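Local coordinates for protein meso-diaminopimelate dehydrogenase (PDB 3WGY) that catalyses the NADP-dependent, reversible oxidative deamination of meso-diaminopimelate, here as an engineered variant crystallised with 4-methyl-2-oxovalerate, at residues B[65-70]-B[283-288]; B[82-87]-B[108-113]; B[101-106]-B[302-307]. The protein carries 6 engineered substitutions. All blocks are in the same frame, centred on the assembly; numbering follows the deposited sequence.

In the fold
All three contacts lie in the parallel-sheet, Rossmann-type domain. From the N terminus, segment 65-70 on a central strand comes first and waits more than 200 residues for helix 276-296, where contact 1 closes the longest loop. Within that span lies contact 2, a local closure of 82-87 onto 108-113 with strand 88-90 between its helices. Contact 3 crosses both: 101-106 starts inside the loop of contact 2, on the same helix 99-113, and its partner 302-307 follows helix 276-296. Helix 276-296 is thereby tied to the central strand 65-68, and the last strand, 301-303, to helix 99-113; contacts 1 and 3 both border the second subunit.

Contact 1: residues B[65-70]-B[283-288]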
ATOM      1  N   VAL B  65      -7.622 -24.236   4.725  1.00 38.21           N
ATOM      2  CA  VAL B  65      -7.204 -23.124   5.559  1.00 38.46           C
ATOM      3  C   VAL B  65      -8.231 -22.863   6.652  1.00 36.19           C
ATOM      4  O   VAL B  65      -9.427 -22.799   6.392  1.00 34.75           O
ATOM      5  CB  VAL B  65      -7.015 -21.837   4.724  1.00 38.04           C
ATOM      6  CG1 VAL B  65      -6.572 -20.694   5.626  1.00 41.47           C
ATOM      7  CG2 VAL B  65      -5.992 -22.077   3.633  1.00 39.36           C
ATOM      8  N   MET B  66      -7.744 -22.716   7.877  1.00 35.60           N
ATOM      9  CA  MET B  66      -8.599 -22.455   9.021  1.00 35.84           C
ATOM     10  C   MET B  66      -8.393 -21.002   9.439  1.00 33.27           C
ATOM     11  O   MET B  66      -7.282 -20.596   9.762  1.00 31.32           O
ATOM     12  CB  MET B  66      -8.217 -23.387  10.177  1.00 36.25           C
ATOM     13  CG  MET B  66      -9.261 -23.515  11.276  1.00 42.67           C
ATOM     14  SD  MET B  66     -10.703 -24.492  10.790  1.00 44.72           S
ATOM     15  CE  MET B  66     -10.049 -26.112  10.897  1.00 45.47           C
ATOM     16  N   ILE B  67      -9.454 -20.211   9.415  1.00 33.10           N
ATOM     17  CA  ILE B  67      -9.329 -18.823   9.827  1.00 32.51           C
ATOM     18  C   ILE B  67      -9.722 -18.735  11.306  1.00 33.31           C
ATOM     19  O   ILE B  67     -10.852 -19.055  11.679  1.00 32.40           O
ATOM     20  CB  ILE B  67     -10.233 -17.906   8.969  1.00 33.77           C
ATOM     21  CG1 ILE B  67      -9.897 -18.110   7.486  1.00 34.78           C
ATOM     22  CG2 ILE B  67     -10.027 -16.444   9.370  1.00 30.71           C
ATOM     23  CD1 ILE B  67     -10.607 -17.178   6.548  1.00 36.44           C
ATOM     24  N   LEU B  68      -8.775 -18.316  12.141  1.00 34.65           N
ATOM     25  CA  LEU B  68      -8.998 -18.203  13.576  1.00 36.24           C
ATOM     26  C   LEU B  68      -9.680 -16.896  13.963  1.00 37.93           C
ATOM     27  O   LEU B  68      -9.078 -15.817  13.899  1.00 38.56           O
ATOM     28  CB  LEU B  68      -7.667 -18.344  14.312  1.00 34.80           C
ATOM     29  CG  LEU B  68      -6.837 -19.531  13.805  1.00 36.28           C
ATOM     30  CD1 LEU B  68      -5.681 -19.801  14.759  1.00 31.81           C
ATOM     31  CD2 LEU B  68      -7.718 -20.764  13.690  1.00 32.74           C
ATOM     32  N   CYS B  69     -10.943 -17.005  14.367  1.00 39.89           N
ATOM     33  CA  CYS B  69     -11.733 -15.845  14.764  1.00 43.21           C
ATOM     34  C   CYS B  69     -12.105 -15.901  16.242  1.00 47.55           C
ATOM     35  O   CYS B  69     -13.217 -15.540  16.630  1.00 45.98           O
ATOM     36  CB  CYS B  69     -12.993 -15.774  13.911  1.00 38.19           C
ATOM     37  SG  CYS B  69     -12.655 -15.976  12.152  1.00 36.15           S
ATOM     38  N   GLY B  70     -11.148 -16.353  17.050  1.00 53.96           N
ATOM     39  CA  GLY B  70     -11.325 -16.471  18.491  1.00 61.70           C
ATOM     40  C   GLY B  70     -12.687 -16.101  19.043  1.00 66.42           C
ATOM     41  O   GLY B  70     -12.977 -14.922  19.259  1.00 66.71           O
ATOM     42  N   VAL B 283     -10.002  -8.993   4.948  1.00 26.92           N
ATOM     43  CA  VAL B 283      -8.564  -9.109   4.886  1.00 26.79           C
ATOM     44  C   VAL B 283      -8.196 -10.554   5.206  1.00 28.62           C
ATOM     45  O   VAL B 283      -7.378 -11.169   4.512  1.00 27.30           O
ATOM     46  CB  VAL B 283      -7.873  -8.161   5.905  1.00 27.93           C
ATOM     47  CG1 VAL B 283      -6.378  -8.433   5.931  1.00 26.07           C
ATOM     48  CG2 VAL B 283      -8.154  -6.695   5.526  1.00 27.79           C
ATOM     49  N   LEU B 284      -8.817 -11.100   6.252  1.00 28.69           N
ATOM     50  CA  LEU B 284      -8.537 -12.481   6.642  1.00 29.54           C
ATOM     51  C   LEU B 284      -8.794 -13.431   5.474  1.00 27.70           C
ATOM     52  O   LEU B 284      -7.971 -14.302   5.175  1.00 29.03           O
ATOM     53  CB  LEU B 284      -9.388 -12.889   7.856  1.00 31.90           C
ATOM     54  CG  LEU B 284      -8.954 -12.296   9.206  1.00 33.59           C
ATOM     55  CD1 LEU B 284      -9.960 -12.669  10.298  1.00 31.13           C
ATOM     56  CD2 LEU B 284      -7.567 -12.821   9.553  1.00 30.94           C
ATOM     57  N   VAL B 285      -9.929 -13.257   4.811  1.00 28.60           N
ATOM     58  CA  VAL B 285     -10.277 -14.106   3.681  1.00 26.56           C
ATOM     59  C   VAL B 285      -9.277 -13.993   2.533  1.00 28.47           C
ATOM     60  O   VAL B 285      -8.836 -15.012   2.002  1.00 30.65           O
ATOM     61  CB  VAL B 285     -11.680 -13.780   3.152  1.00 28.31           C
ATOM     62  CG1 VAL B 285     -11.962 -14.590   1.883  1.00 27.02           C
ATOM     63  CG2 VAL B 285     -12.714 -14.100   4.226  1.00 31.15           C
ATOM     64  N   ALA B 286      -8.917 -12.769   2.150  1.00 25.86           N
ATOM     65  CA  ALA B 286      -7.969 -12.581   1.056  1.00 25.98           C
ATOM     66  C   ALA B 286      -6.647 -13.282   1.353  1.00 26.41           C
ATOM     67  O   ALA B 286      -6.064 -13.940   0.477  1.00 25.23           O
ATOM     68  CB  ALA B 286      -7.729 -11.108   0.812  1.00 23.20           C
ATOM     69  N   TYR B 287      -6.172 -13.137   2.586  1.00 26.49           N
ATOM     70  CA  TYR B 287      -4.925 -13.771   2.983  1.00 28.96           C
ATOM     71  C   TYR B 287      -5.046 -15.294   3.043  1.00 31.51           C
ATOM     72  O   TYR B 287      -4.041 -16.001   2.989  1.00 31.58           O
ATOM     73  CB  TYR B 287      -4.435 -13.196   4.312  1.00 28.97           C
ATOM     74  CG  TYR B 287      -3.541 -11.994   4.092  1.00 30.06           C
ATOM     75  CD1 TYR B 287      -2.188 -12.157   3.785  1.00 27.21           C
ATOM     76  CD2 TYR B 287      -4.067 -10.702   4.072  1.00 28.87           C
ATOM     77  CE1 TYR B 287      -1.381 -11.068   3.452  1.00 29.38           C
ATOM     78  CE2 TYR B 287      -3.268  -9.601   3.740  1.00 28.23           C
ATOM     79  CZ  TYR B 287      -1.929  -9.795   3.425  1.00 29.78           C
ATOM     80  OH  TYR B 287      -1.151  -8.729   3.030  1.00 28.49           O
ATOM     81  N   SER B 288      -6.275 -15.798   3.131  1.00 32.95           N
ATOM     82  CA  SER B 288      -6.487 -17.243   3.142  1.00 34.83           C
ATOM     83  C   SER B 288      -6.122 -17.775   1.769  1.00 34.22           C
ATOM     84  O   SER B 288      -5.571 -18.866   1.645  1.00 34.67           O
ATOM     85  CB  SER B 288      -7.945 -17.588   3.443  1.00 33.78           C
ATOM     86  OG  SER B 288      -8.176 -17.531   4.835  1.00 42.58           O
TER
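Ile-67 and Ser-288 mark the tight end of this helix-on-sheet contact in a Rossmann-type domain. Strand 65-68, in the middle of the parallel sheet, runs nearly antiparallel to helix 283-288 (158°), with the two axes 9.5 Å apart at closest. The delta methyl of Ile-67 presses on the serine hydroxyl, CD1 to OG being only 3.0 Å. Val-65 reaches the same residue from farther back along the strand; its CG1, anti to the backbone N (chi1 -180°), comes to 3.6 Å from Ser-288 OG. Leu-284, one turn before Ser-288 on the helix, takes the branch methyl of Ile-67, CG2 to CD1 3.9 Å. Packing is looser toward Val-285, where Ile-67 CD1 and Val-285 CG2 are 4.4 Å apart, and the chains part beyond Ile-67, so that Cys-69 makes no close approach to the helix and turns instead to Ile-9 and Val-19. All the touching residues are buried; the segment becomes partly exposed only at Leu-68 and Gly-70. Helix 14-23 and strand 88-90 complete the apolar surroundings, and the second subunit packs on Val-283 and Ala-286. The buried hydroxyl is satisfied within its own helix, Ser-288 OG donating to Leu-284 O over 3.3 Å from a position 37° above the carbonyl plane.

Contact 2: residues B[82-87]-B[108-113]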
ATOM      1  N   MET B  82      -2.944 -24.956  18.970  1.00 64.95           N
ATOM      2  CA  MET B  82      -3.665 -26.217  18.918  1.00 63.98           C
ATOM      3  C   MET B  82      -4.192 -26.530  17.521  1.00 62.13           C
ATOM      4  O   MET B  82      -4.235 -27.696  17.118  1.00 63.05           O
ATOM      5  CB  MET B  82      -4.821 -26.208  19.917  1.00 67.58           C
ATOM      6  CG  MET B  82      -4.411 -25.871  21.349  1.00 71.77           C
ATOM      7  SD  MET B  82      -2.908 -26.720  21.931  1.00 75.97           S
ATOM      8  CE  MET B  82      -3.397 -28.456  21.798  1.00 74.74           C
ATOM      9  N   ILE B  83      -4.595 -25.498  16.782  1.00 57.95           N
ATOM     10  CA  ILE B  83      -5.113 -25.691  15.428  1.00 54.99           C
ATOM     11  C   ILE B  83      -3.971 -25.837  14.422  1.00 52.87           C
ATOM     12  O   ILE B  83      -4.092 -26.563  13.435  1.00 50.83           O
ATOM     13  CB  ILE B  83      -5.971 -24.490  14.954  1.00 54.89           C
ATOM     14  CG1 ILE B  83      -6.873 -23.990  16.082  1.00 56.39           C
ATOM     15  CG2 ILE B  83      -6.803 -24.903  13.736  1.00 55.29           C
ATOM     16  CD1 ILE B  83      -7.854 -25.003  16.604  1.00 53.92           C
ATOM     17  N   ALA B  84      -2.872 -25.132  14.672  1.00 51.03           N
ATOM     18  CA  ALA B  84      -1.718 -25.163  13.777  1.00 51.11           C
ATOM     19  C   ALA B  84      -1.140 -26.559  13.577  1.00 51.46           C
ATOM     20  O   ALA B  84      -0.607 -26.862  12.511  1.00 51.16           O
ATOM     21  CB  ALA B  84      -0.631 -24.220  14.289  1.00 50.35           C
ATOM     22  N   SER B  85      -1.238 -27.403  14.600  1.00 51.39           N
ATOM     23  CA  SER B  85      -0.717 -28.762  14.508  1.00 51.07           C
ATOM     24  C   SER B  85      -1.592 -29.633  13.630  1.00 49.78           C
ATOM     25  O   SER B  85      -1.247 -30.777  13.342  1.00 51.68           O
ATOM     26  CB  SER B  85      -0.634 -29.404  15.894  1.00 52.25           C
ATOM     27  OG  SER B  85       0.350 -28.776  16.696  1.00 57.59           O
ATOM     28  N   GLN B  86      -2.719 -29.092  13.190  1.00 48.10           N
ATOM     29  CA  GLN B  86      -3.637 -29.872  12.377  1.00 46.22           C
ATOM     30  C   GLN B  86      -4.042 -29.213  11.071  1.00 45.68           C
ATOM     31  O   GLN B  86      -4.467 -29.898  10.140  1.00 44.70           O
ATOM     32  CB  GLN B  86      -4.889 -30.182  13.196  1.00 48.39           C
ATOM     33  CG  GLN B  86      -4.594 -30.867  14.519  1.00 51.79           C
ATOM     34  CD  GLN B  86      -5.805 -30.936  15.430  1.00 54.13           C
ATOM     35  OE1 GLN B  86      -6.329 -29.909  15.868  1.00 55.65           O
ATOM     36  NE2 GLN B  86      -6.255 -32.151  15.722  1.00 56.96           N
ATOM     37  N   PHE B  87      -3.930 -27.891  10.995  1.00 43.59           N
ATOM     38  CA  PHE B  87      -4.307 -27.188   9.770  1.00 41.68           C
ATOM     39  C   PHE B  87      -3.375 -26.027   9.495  1.00 40.39           C
ATOM     40  O   PHE B  87      -2.587 -25.633  10.350  1.00 38.89           O
ATOM     41  CB  PHE B  87      -5.730 -26.615   9.868  1.00 41.27           C
ATOM     42  CG  PHE B  87      -6.775 -27.611  10.295  1.00 41.72           C
ATOM     43  CD1 PHE B  87      -6.893 -27.990  11.625  1.00 41.34           C
ATOM     44  CD2 PHE B  87      -7.650 -28.161   9.364  1.00 41.88           C
ATOM     45  CE1 PHE B  87      -7.871 -28.907  12.025  1.00 41.67           C
ATOM     46  CE2 PHE B  87      -8.628 -29.075   9.754  1.00 43.17           C
ATOM     47  CZ  PHE B  87      -8.737 -29.447  11.087  1.00 41.10           C
ATOM     48  N   GLU B 108       7.264 -23.042  15.425  1.00 53.09           N
ATOM     49  CA  GLU B 108       7.657 -24.380  15.851  1.00 54.98           C
ATOM     50  C   GLU B 108       6.562 -25.391  15.522  1.00 53.00           C
ATOM     51  O   GLU B 108       6.800 -26.380  14.832  1.00 52.71           O
ATOM     52  CB  GLU B 108       7.935 -24.397  17.356  1.00 57.96           C
ATOM     53  CG  GLU B 108       7.232 -25.529  18.106  1.00 63.78           C
ATOM     54  CD  GLU B 108       7.563 -25.548  19.581  1.00 66.71           C
ATOM     55  OE1 GLU B 108       8.735 -25.825  19.917  1.00 68.96           O
ATOM     56  OE2 GLU B 108       6.655 -25.282  20.400  1.00 68.18           O
ATOM     57  N   ILE B 109       5.360 -25.126  16.024  1.00 51.52           N
ATOM     58  CA  ILE B 109       4.220 -26.005  15.810  1.00 50.83           C
ATOM     59  C   ILE B 109       3.910 -26.210  14.334  1.00 50.07           C
ATOM     60  O   ILE B 109       3.618 -27.327  13.908  1.00 48.33           O
ATOM     61  CB  ILE B 109       2.975 -25.441  16.511  1.00 51.95           C
ATOM     62  CG1 ILE B 109       3.257 -25.296  18.009  1.00 52.66           C
ATOM     63  CG2 ILE B 109       1.788 -26.355  16.271  1.00 51.57           C
ATOM     64  CD1 ILE B 109       2.427 -24.239  18.698  1.00 52.60           C
ATOM     65  N   SER B 110       3.971 -25.131  13.559  1.00 48.61           N
ATOM     66  CA  SER B 110       3.695 -25.202  12.128  1.00 50.04           C
ATOM     67  C   SER B 110       4.667 -26.147  11.423  1.00 49.99           C
ATOM     68  O   SER B 110       4.251 -27.100  10.757  1.00 49.71           O
ATOM     69  CB  SER B 110       3.792 -23.806  11.505  1.00 50.87           C
ATOM     70  OG  SER B 110       2.836 -22.932  12.078  1.00 52.87           O
ATOM     71  N   LYS B 111       5.959 -25.877  11.565  1.00 49.82           N
ATOM     72  CA  LYS B 111       6.977 -26.714  10.936  1.00 51.54           C
ATOM     73  C   LYS B 111       6.822 -28.166  11.380  1.00 51.23           C
ATOM     74  O   LYS B 111       6.661 -29.067  10.557  1.00 50.69           O
ATOM     75  CB  LYS B 111       8.377 -26.198  11.287  1.00 52.67           C
ATOM     76  CG  LYS B 111       8.758 -24.914  10.553  1.00 53.69           C
ATOM     77  CD  LYS B 111      10.152 -24.428  10.931  1.00 53.93           C
ATOM     78  CE  LYS B 111      10.529 -23.199  10.118  1.00 53.63           C
ATOM     79  NZ  LYS B 111      11.815 -22.589  10.553  1.00 54.80           N
ATOM     80  N   LYS B 112       6.857 -28.374  12.689  1.00 52.02           N
ATOM     81  CA  LYS B 112       6.718 -29.699  13.275  1.00 52.88           C
ATOM     82  C   LYS B 112       5.567 -30.483  12.633  1.00 52.95           C
ATOM     83  O   LYS B 112       5.638 -31.704  12.496  1.00 55.76           O
ATOM     84  CB  LYS B 112       6.489 -29.547  14.781  1.00 53.33           C
ATOM     85  CG  LYS B 112       6.609 -30.816  15.607  1.00 54.59           C
ATOM     86  CD  LYS B 112       6.497 -30.468  17.086  1.00 55.69           C
ATOM     87  CE  LYS B 112       6.534 -31.695  17.977  1.00 56.72           C
ATOM     88  NZ  LYS B 112       6.373 -31.310  19.412  1.00 58.54           N
ATOM     89  N   ALA B 113       4.520 -29.781  12.215  1.00 51.30           N
ATOM     90  CA  ALA B 113       3.366 -30.436  11.610  1.00 50.01           C
ATOM     91  C   ALA B 113       3.351 -30.415  10.083  1.00 48.99           C
ATOM     92  O   ALA B 113       2.502 -31.054   9.462  1.00 49.53           O
ATOM     93  CB  ALA B 113       2.084 -29.807  12.143  1.00 50.15           C
TER
HETATM   94  O   HOH W   1       3.170 -29.496  15.351  1.00 47.01           O
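Ala-84 and Ser-110 stand 5.7 Å apart from CA to CA, and Ser-85 and Ala-113 come closer still, at 5.3 Å, a spacing at which the facing residues are alanine and serine. Helix 80-84 thus meets the C-terminal part of helix 99-113 almost backbone to backbone. At the buried side the methyl of Ala-84 rests on the branch methyl of Ile-109, CB to CG2 3.8 Å; with CG1 beside the backbone N (chi1 -59°), that methyl is left anti to the N and faces Ala-84. Both helices belong to the alpha/beta layering of the Rossmann-type domain: strand 88-90 separates them in the chain, and helix 99-113 links it to the next parallel strand, 116-118. Behind Ala-84, Ile-83 packs on Met-66 and Leu-68 of strand 65-68. Toward solvent, the methyl of Ala-113 fits over the backbone of Ser-85, its CB 3.7 Å from Ser-85 O. A water on this side donates to Ile-109 O at 2.6 Å and also hydrogen-bonds Ser-85 OG, although that hydroxyl is modelled doubtfully close to Ile-109. The hydroxyl of Ser-110 comes within 4.3 Å of Ala-84 CB (from OG), but its hydrogen bonds go to Met-106 O and Ser-117 OG.

Contact 3: residues B[101-106]-B[302-307]; sequences QHFERM and AVTVLD
Phe-103 and Met-106, one turn apart on helix 99-113, receive the methyl of Ala-302, and this apolar contact is the heart of the meeting. The phenyl ring stands anti to its backbone N (chi1 -174°), which swings it off the helix toward the strand and brings CE1 to 3.6 Å from Ala-302 CB. On the other flank Met-106 offers only the base of its side chain, CB to CB 4.3 Å; its thioether end turns away, and CG lies 3.6 Å above one face of the His-102 ring, offset toward the rim. Thr-304 joins from farther along, its methyl CG2 4.2 Å from Phe-103 CD1 and oblique to the ring.

Ring-to-backbone contact adds to this: the carbonyl of Ala-302 also meets the phenyl obliquely, Ala-302 O being 3.3 Å from Phe-103 CE1. A cation-pi interaction with Arg-322 of the second subunit gives the same ring a place in the dimer interface.

Hydrogen bonds do not cross between the segments but fix the turn that follows the strand. Thr-304 N donates almost straight (175°) to Asp-307 OD2 at 2.9 Å, meeting the carboxylate on its anti side. Asp-307 N returns a backbone bond to Thr-304 O, and a weak, bent one runs from Leu-306 N to Thr-304 OG1.

The contact lays helix 99-113 against the last strand, 301-303, of the Rossmann-type parallel sheet. Val-303 bonds through its backbone to Ser-117 and Ile-119 next door, Asp-107 of the helix accepts from Ala-302 N, and on the reverse of the strand Val-303 packs on Ile-291 of helix 276-296.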
ATOM      1  N   GLN B 101       6.846 -13.339  20.189  1.00 50.15           N
ATOM      2  CA  GLN B 101       6.646 -14.599  20.894  1.00 50.99           C
ATOM      3  C   GLN B 101       5.603 -15.481  20.222  1.00 50.07           C
ATOM      4  O   GLN B 101       5.755 -16.701  20.168  1.00 49.64           O
ATOM      5  CB  GLN B 101       6.225 -14.318  22.337  1.00 53.32           C
ATOM      6  CG  GLN B 101       6.070 -15.553  23.206  1.00 57.28           C
ATOM      7  CD  GLN B 101       4.660 -15.713  23.742  1.00 59.56           C
ATOM      8  OE1 GLN B 101       4.466 -16.200  24.853  1.00 62.69           O
ATOM      9  NE2 GLN B 101       3.667 -15.311  22.948  1.00 60.85           N
ATOM     10  N   HIS B 102       4.534 -14.864  19.727  1.00 48.79           N
ATOM     11  CA  HIS B 102       3.476 -15.610  19.063  1.00 47.42           C
ATOM     12  C   HIS B 102       4.062 -16.264  17.821  1.00 47.53           C
ATOM     13  O   HIS B 102       3.741 -17.410  17.495  1.00 45.33           O
ATOM     14  CB  HIS B 102       2.336 -14.668  18.674  1.00 46.24           C
ATOM     15  CG  HIS B 102       1.167 -15.361  18.039  1.00 44.73           C
ATOM     16  ND1 HIS B 102       0.418 -16.315  18.700  1.00 44.85           N
ATOM     17  CD2 HIS B 102       0.608 -15.225  16.812  1.00 45.83           C
ATOM     18  CE1 HIS B 102      -0.551 -16.734  17.907  1.00 43.98           C
ATOM     19  NE2 HIS B 102      -0.457 -16.090  16.755  1.00 44.26           N
ATOM     20  N   PHE B 103       4.934 -15.526  17.139  1.00 48.40           N
ATOM     21  CA  PHE B 103       5.578 -16.022  15.931  1.00 49.35           C
ATOM     22  C   PHE B 103       6.363 -17.299  16.216  1.00 49.97           C
ATOM     23  O   PHE B 103       6.155 -18.324  15.567  1.00 49.98           O
ATOM     24  CB  PHE B 103       6.527 -14.967  15.359  1.00 48.71           C
ATOM     25  CG  PHE B 103       7.114 -15.349  14.033  1.00 47.45           C
ATOM     26  CD1 PHE B 103       6.326 -15.342  12.888  1.00 48.47           C
ATOM     27  CD2 PHE B 103       8.436 -15.765  13.935  1.00 49.49           C
ATOM     28  CE1 PHE B 103       6.842 -15.749  11.663  1.00 48.53           C
ATOM     29  CE2 PHE B 103       8.966 -16.178  12.713  1.00 49.44           C
ATOM     30  CZ  PHE B 103       8.165 -16.168  11.574  1.00 51.28           C
ATOM     31  N   GLU B 104       7.268 -17.235  17.186  1.00 51.75           N
ATOM     32  CA  GLU B 104       8.078 -18.397  17.537  1.00 53.38           C
ATOM     33  C   GLU B 104       7.216 -19.614  17.844  1.00 52.08           C
ATOM     34  O   GLU B 104       7.444 -20.695  17.300  1.00 50.63           O
ATOM     35  CB  GLU B 104       8.966 -18.089  18.746  1.00 56.56           C
ATOM     36  CG  GLU B 104      10.060 -17.072  18.478  1.00 61.00           C
ATOM     37  CD  GLU B 104      10.984 -17.489  17.345  1.00 63.49           C
ATOM     38  OE1 GLU B 104      11.583 -18.585  17.430  1.00 65.57           O
ATOM     39  OE2 GLU B 104      11.112 -16.716  16.370  1.00 64.31           O
ATOM     40  N   ARG B 105       6.220 -19.430  18.710  1.00 52.66           N
ATOM     41  CA  ARG B 105       5.324 -20.516  19.105  1.00 52.69           C
ATOM     42  C   ARG B 105       4.672 -21.166  17.887  1.00 52.29           C
ATOM     43  O   ARG B 105       4.732 -22.387  17.705  1.00 49.92           O
ATOM     44  CB  ARG B 105       4.231 -19.990  20.050  1.00 56.05           C
ATOM     45  CG  ARG B 105       3.224 -21.054  20.515  1.00 59.12           C
ATOM     46  CD  ARG B 105       3.490 -21.501  21.959  1.00 62.74           C
ATOM     47  NE  ARG B 105       3.191 -22.919  22.182  1.00 63.95           N
ATOM     48  CZ  ARG B 105       2.026 -23.402  22.608  1.00 64.38           C
ATOM     49  NH1 ARG B 105       1.011 -22.588  22.874  1.00 64.55           N
ATOM     50  NH2 ARG B 105       1.876 -24.713  22.765  1.00 64.72           N
ATOM     51  N   MET B 106       4.045 -20.342  17.056  1.00 50.63           N
ATOM     52  CA  MET B 106       3.371 -20.842  15.866  1.00 49.46           C
ATOM     53  C   MET B 106       4.341 -21.426  14.842  1.00 48.79           C
ATOM     54  O   MET B 106       3.994 -22.359  14.118  1.00 48.43           O
ATOM     55  CB  MET B 106       2.558 -19.720  15.221  1.00 49.00           C
ATOM     56  CG  MET B 106       1.448 -19.179  16.099  1.00 45.21           C
ATOM     57  SD  MET B 106       0.186 -20.409  16.417  1.00 44.22           S
ATOM     58  CE  MET B 106      -0.784 -20.344  14.923  1.00 43.48           C
ATOM     59  N   ALA B 302       5.685 -20.387  10.099  1.00 37.07           N
ATOM     60  CA  ALA B 302       4.853 -19.206  10.302  1.00 37.92           C
ATOM     61  C   ALA B 302       5.337 -18.055   9.424  1.00 36.14           C
ATOM     62  O   ALA B 302       6.527 -17.929   9.145  1.00 35.19           O
ATOM     63  CB  ALA B 302       4.877 -18.790  11.767  1.00 36.26           C
ATOM     64  N   VAL B 303       4.398 -17.220   8.992  1.00 36.17           N
ATOM     65  CA  VAL B 303       4.698 -16.068   8.148  1.00 35.09           C
ATOM     66  C   VAL B 303       3.798 -14.910   8.551  1.00 33.11           C
ATOM     67  O   VAL B 303       2.749 -15.113   9.170  1.00 32.47           O
ATOM     68  CB  VAL B 303       4.423 -16.368   6.651  1.00 34.53           C
ATOM     69  CG1 VAL B 303       5.387 -17.422   6.136  1.00 34.60           C
ATOM     70  CG2 VAL B 303       2.983 -16.828   6.474  1.00 32.96           C
ATOM     71  N   THR B 304       4.222 -13.699   8.205  1.00 31.48           N
ATOM     72  CA  THR B 304       3.451 -12.500   8.487  1.00 30.40           C
ATOM     73  C   THR B 304       3.117 -11.881   7.130  1.00 30.63           C
ATOM     74  O   THR B 304       3.621 -12.336   6.096  1.00 30.34           O
ATOM     75  CB  THR B 304       4.260 -11.480   9.320  1.00 30.13           C
ATOM     76  OG1 THR B 304       5.247 -10.851   8.495  1.00 31.77           O
ATOM     77  CG2 THR B 304       4.957 -12.175  10.484  1.00 31.23           C
ATOM     78  N   VAL B 305       2.276 -10.851   7.121  1.00 29.17           N
ATOM     79  CA  VAL B 305       1.928 -10.207   5.862  1.00 29.48           C
ATOM     80  C   VAL B 305       3.176  -9.663   5.164  1.00 29.95           C
ATOM     81  O   VAL B 305       3.199  -9.525   3.948  1.00 29.00           O
ATOM     82  CB  VAL B 305       0.934  -9.045   6.080  1.00 29.12           C
ATOM     83  CG1 VAL B 305      -0.364  -9.587   6.641  1.00 30.79           C
ATOM     84  CG2 VAL B 305       1.529  -8.006   7.031  1.00 27.87           C
ATOM     85  N   LEU B 306       4.208  -9.362   5.946  1.00 31.08           N
ATOM     86  CA  LEU B 306       5.465  -8.828   5.424  1.00 32.60           C
ATOM     87  C   LEU B 306       6.191  -9.765   4.461  1.00 33.28           C
ATOM     88  O   LEU B 306       6.963  -9.303   3.620  1.00 33.11           O
ATOM     89  CB  LEU B 306       6.414  -8.482   6.577  1.00 33.66           C
ATOM     90  CG  LEU B 306       6.243  -7.164   7.354  1.00 37.65           C
ATOM     91  CD1 LEU B 306       4.796  -6.903   7.673  1.00 38.61           C
ATOM     92  CD2 LEU B 306       7.075  -7.227   8.631  1.00 35.00           C
ATOM     93  N   ASP B 307       5.941 -11.070   4.581  1.00 34.00           N
ATOM     94  CA  ASP B 307       6.582 -12.079   3.732  1.00 33.75           C
ATOM     95  C   ASP B 307       5.771 -12.485   2.510  1.00 32.90           C
ATOM     96  O   ASP B 307       6.239 -13.292   1.711  1.00 34.31           O
ATOM     97  CB  ASP B 307       6.824 -13.379   4.516  1.00 32.79           C
ATOM     98  CG  ASP B 307       7.436 -13.151   5.872  1.00 34.24           C
ATOM     99  OD1 ASP B 307       8.526 -12.556   5.941  1.00 33.30           O
ATOM    100  OD2 ASP B 307       6.820 -13.580   6.875  1.00 34.73           O
TER